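Local coordinates for glutaredoxin related protein (Sulfolobus solfataricus, PDB 4MNN) that probably catalyses thiol-disulfide exchange as an atypical protein disulfide oxidoreductase of thioredoxin fold, at residues Y10-I14 with L75-V79; D18-Q22 with V52-D56. All coordinates share one frame; numbering follows the deposited sequence.

Contact 1. Residues Y10-I14 with L75-V79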
# COMPACT_ATOMS: atom_id res chain seq x y z
N TYR A 10 -8.33 -11.22 -9.71
CA TYR A 10 -7.44 -10.09 -9.92
C TYR A 10 -6.03 -10.49 -10.31
O TYR A 10 -5.43 -9.85 -11.15
CB TYR A 10 -7.33 -9.23 -8.66
CG TYR A 10 -8.44 -8.23 -8.52
CD1 TYR A 10 -9.69 -8.61 -8.09
CD2 TYR A 10 -8.23 -6.88 -8.88
CE1 TYR A 10 -10.74 -7.69 -8.01
CE2 TYR A 10 -9.27 -5.96 -8.81
CZ TYR A 10 -10.53 -6.37 -8.37
OH TYR A 10 -11.56 -5.46 -8.32
N LEU A 11 -5.53 -11.57 -9.72
CA LEU A 11 -4.15 -11.93 -9.94
C LEU A 11 -3.79 -13.01 -10.93
O LEU A 11 -2.66 -13.03 -11.43
CB LEU A 11 -3.53 -12.26 -8.59
CG LEU A 11 -3.75 -11.16 -7.53
CD1 LEU A 11 -2.96 -11.52 -6.28
CD2 LEU A 11 -3.31 -9.79 -8.07
N ASN A 12 -4.73 -13.90 -11.21
CA ASN A 12 -4.42 -14.98 -12.12
C ASN A 12 -3.82 -14.52 -13.45
O ASN A 12 -2.94 -15.18 -13.96
CB ASN A 12 -5.65 -15.87 -12.37
CG ASN A 12 -5.29 -17.16 -13.09
OD1 ASN A 12 -4.25 -17.78 -12.81
ND2 ASN A 12 -6.15 -17.59 -14.01
N ALA A 13 -4.27 -13.40 -13.99
CA ALA A 13 -3.73 -12.94 -15.28
C ALA A 13 -2.30 -12.41 -15.13
O ALA A 13 -1.38 -12.81 -15.88
CB ALA A 13 -4.63 -11.85 -15.86
N ILE A 14 -2.12 -11.52 -14.16
CA ILE A 14 -0.81 -10.91 -13.95
C ILE A 14 0.25 -11.90 -13.55
O ILE A 14 1.36 -11.51 -13.19
CB ILE A 14 -0.87 -9.78 -12.90
CG1 ILE A 14 -1.09 -10.36 -11.51
CG2 ILE A 14 -1.98 -8.78 -13.26
CD1 ILE A 14 -0.87 -9.38 -10.41
N LEU A 75 -5.28 -5.07 -4.15
CA LEU A 75 -5.25 -5.94 -5.33
C LEU A 75 -5.17 -5.11 -6.60
O LEU A 75 -4.47 -5.48 -7.53
CB LEU A 75 -6.52 -6.82 -5.39
CG LEU A 75 -6.57 -7.89 -4.31
CD1 LEU A 75 -7.90 -8.57 -4.36
CD2 LEU A 75 -5.40 -8.86 -4.50
N ASN A 76 -5.88 -4.00 -6.65
CA ASN A 76 -5.81 -3.15 -7.82
C ASN A 76 -4.40 -2.63 -8.04
O ASN A 76 -3.95 -2.48 -9.19
CB ASN A 76 -6.71 -1.93 -7.66
CG ASN A 76 -7.96 -2.02 -8.49
OD1 ASN A 76 -8.57 -3.06 -8.59
ND2 ASN A 76 -8.38 -0.88 -9.04
N SER A 77 -3.70 -2.31 -6.96
CA SER A 77 -2.37 -1.78 -7.13
C SER A 77 -1.46 -2.84 -7.69
O SER A 77 -0.56 -2.55 -8.46
CB SER A 77 -1.77 -1.25 -5.82
OG SER A 77 -1.47 -2.28 -4.88
N LEU A 78 -1.65 -4.09 -7.27
CA LEU A 78 -0.79 -5.16 -7.79
C LEU A 78 -0.92 -5.26 -9.32
O LEU A 78 0.07 -5.39 -10.05
CB LEU A 78 -1.20 -6.49 -7.16
CG LEU A 78 -0.42 -7.01 -5.92
CD1 LEU A 78 0.24 -5.93 -5.16
CD2 LEU A 78 -1.33 -7.88 -5.07
N VAL A 79 -2.16 -5.24 -9.79
CA VAL A 79 -2.40 -5.34 -11.23
C VAL A 79 -1.83 -4.14 -11.97
O VAL A 79 -1.21 -4.29 -13.01
CB VAL A 79 -3.92 -5.47 -11.49
CG1 VAL A 79 -4.22 -5.46 -13.01
CG2 VAL A 79 -4.45 -6.73 -10.81
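Tyr10 lays its ring across the side chain of Leu75, the two crossing at about a right angle. Leu75 CB sits 4.3 Å from the ring centroid, an off-centre CH-pi contact, 29° from the ring normal. Two groups meet the ring edge near its plane: Val79 CG2 beside CD2, and Asn76 OD1, only 3.0 Å from Tyr10 CE2. Ring and amide planes stand 48° apart, and the amide oxygen faces a ring carbon, not the hydroxyl; on its other branch Asn76 ND2 makes a weak hydrogen bond to Glu119. With chi1 at -84°, Tyr10 CG lies opposite its own carbonyl carbon, which carries the ring over helix 71-83. Tyr10 O itself lies 3.3 Å from Val79 CG2.

Deeper in, Leu11 sends both methyls across: CD1 lies 4.0 Å from Leu75 CD2, while CD2 rests on Leu78 CB. Phe33 of helix 27-33 touches all three of these leucines. Ile14 closes the far end, its CG2 4.0 Å from Val79 CG1 and its CD1 over the Leu78 carbonyl. An alanine in place of Tyr10 would probably strip Leu75 CB of its CH-pi partner and leave a gap beside Val79 CG2 and the Asn76 amide oxygen. Cohesion between helix 4-11 with the turn after it and helix 71-83 thus comes from the fit of aliphatic branches and one ring; the Asn76 amide is the polar side chain that joins in, and methyl groups meet the backbone oxygens of Tyr10 and Leu78.

Contact 2. Residues D18-Q22 with V52-D56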
# COMPACT_ATOMS: atom_id res chain seq x y z
N ASP A 18 6.20 -9.80 -12.80
CA ASP A 18 7.22 -10.09 -11.80
C ASP A 18 6.95 -9.29 -10.52
O ASP A 18 7.89 -8.79 -9.86
CB ASP A 18 8.61 -9.75 -12.34
CG ASP A 18 8.83 -8.27 -12.48
OD1 ASP A 18 7.83 -7.55 -12.66
OD2 ASP A 18 10.01 -7.83 -12.41
N ILE A 19 5.67 -9.16 -10.17
CA ILE A 19 5.32 -8.50 -8.93
C ILE A 19 5.83 -9.45 -7.84
O ILE A 19 5.75 -10.69 -7.99
CB ILE A 19 3.78 -8.34 -8.79
CG1 ILE A 19 3.34 -6.97 -9.28
CG2 ILE A 19 3.36 -8.51 -7.33
CD1 ILE A 19 3.61 -5.82 -8.30
N THR A 20 6.40 -8.90 -6.78
CA THR A 20 6.88 -9.72 -5.67
C THR A 20 6.36 -9.07 -4.38
O THR A 20 6.49 -7.87 -4.22
CB THR A 20 8.41 -9.75 -5.58
OG1 THR A 20 8.96 -10.40 -6.74
CG2 THR A 20 8.84 -10.57 -4.34
N ILE A 21 5.77 -9.88 -3.50
CA ILE A 21 5.25 -9.39 -2.23
C ILE A 21 6.11 -9.95 -1.11
O ILE A 21 6.39 -11.15 -1.11
CB ILE A 21 3.80 -9.89 -2.00
CG1 ILE A 21 2.84 -9.10 -2.87
CG2 ILE A 21 3.42 -9.83 -0.53
CD1 ILE A 21 1.45 -9.70 -2.91
N GLN A 22 6.57 -9.09 -0.19
CA GLN A 22 7.31 -9.60 0.96
C GLN A 22 6.38 -9.34 2.12
O GLN A 22 5.88 -8.23 2.29
CB GLN A 22 8.61 -8.84 1.20
CG GLN A 22 9.56 -8.86 0.03
CD GLN A 22 10.89 -8.22 0.40
OE1 GLN A 22 10.91 -7.20 1.08
NE2 GLN A 22 11.98 -8.81 -0.04
N VAL A 52 5.48 -4.29 -1.43
CA VAL A 52 5.16 -4.65 -2.81
C VAL A 52 6.34 -4.18 -3.65
O VAL A 52 6.70 -3.03 -3.58
CB VAL A 52 3.87 -3.97 -3.23
CG1 VAL A 52 3.64 -4.14 -4.74
CG2 VAL A 52 2.70 -4.60 -2.42
N LYS A 53 6.92 -5.11 -4.41
CA LYS A 53 8.09 -4.84 -5.24
C LYS A 53 7.96 -5.39 -6.64
O LYS A 53 7.08 -6.20 -6.95
CB LYS A 53 9.33 -5.52 -4.63
CG LYS A 53 9.56 -5.18 -3.16
CD LYS A 53 10.69 -6.03 -2.56
CE LYS A 53 11.98 -5.91 -3.41
NZ LYS A 53 13.11 -6.64 -2.72
N ARG A 54 8.86 -4.92 -7.49
CA ARG A 54 8.95 -5.42 -8.86
C ARG A 54 10.46 -5.29 -9.00
O ARG A 54 11.01 -4.19 -9.00
CB ARG A 54 8.16 -4.54 -9.84
CG ARG A 54 7.97 -5.20 -11.19
CD ARG A 54 7.14 -4.41 -12.19
NE ARG A 54 7.43 -4.88 -13.54
CZ ARG A 54 6.65 -4.72 -14.61
NH1 ARG A 54 5.49 -4.07 -14.52
NH2 ARG A 54 7.05 -5.21 -15.79
N GLY A 55 11.13 -6.44 -9.06
CA GLY A 55 12.58 -6.44 -9.11
C GLY A 55 13.10 -5.90 -7.79
O GLY A 55 12.60 -6.26 -6.72
N ASP A 56 14.10 -5.03 -7.83
CA ASP A 56 14.63 -4.47 -6.58
C ASP A 56 13.82 -3.26 -6.13
O ASP A 56 14.07 -2.71 -5.05
CB ASP A 56 16.08 -4.00 -6.76
CG ASP A 56 17.06 -5.13 -6.90
OD1 ASP A 56 16.91 -6.13 -6.16
OD2 ASP A 56 17.99 -5.01 -7.74
O HOH W 1 9.99 -9.01 -8.59
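Two neighbouring antiparallel strands of the N-terminal thioredoxin-like unit, 19-24 and 49-54, meet here at the end of their pairing. Thr20 and Lys53 form a hydrogen-bonded pair: Thr20 N reaches Lys53 O at 2.8 Å, and Lys53 N returns a bond to Thr20 O, also 2.8 Å. Ile21 and Val52 follow as a non-hydrogen-bonded pair. On their face of the sheet Ile19 CD1 packs 3.9 Å from Val52 CG1.

Thr20 and Lys53 point to the other face, where the lysine chain, bent at chi3 (53°), runs its CD past the Gln22 amide; Gln22 NE2 bonds to Glu40. Past the strand end one water takes the Gly55 N-H, donates to Asp18 O and also binds Thr20 OG1, tying the start of strand 19-24 to the turn that follows strand 49-54. Asp18 pairs with Arg54 through a salt bridge to NE, though the place of its OD1 is less sure.

Strands 38-41 and 57-63 flank the pair within the sheet. Helix 71-83 covers the isoleucine and valine side, with Ile81 against Ile19 and Phe74 against Val52, and Arg54 NH1 bonds to Ile81 O at that helix.

Helix 71-83 belongs to contact 1 and also lies on the sheet that contains contact 2, and Leu78 is the joint: while its side chain meets Leu11 in contact 1, its CD1 packs against Val52 and its CD2 against Ile21. Along the chain, 18-22 with 52-56 is nested inside the loop closed by 10-14 with 75-79, all within one thioredoxin-like range. Both contacts are partly buried, each with a leucine, isoleucine or valine interior and a polar margin. Their chemistry differs: mainly apolar side chains join the first helix and its following turn to helix 71-83 in contact 1, whereas backbone bonds align the strands of contact 2, supplemented by a water and a less surely placed charged pair.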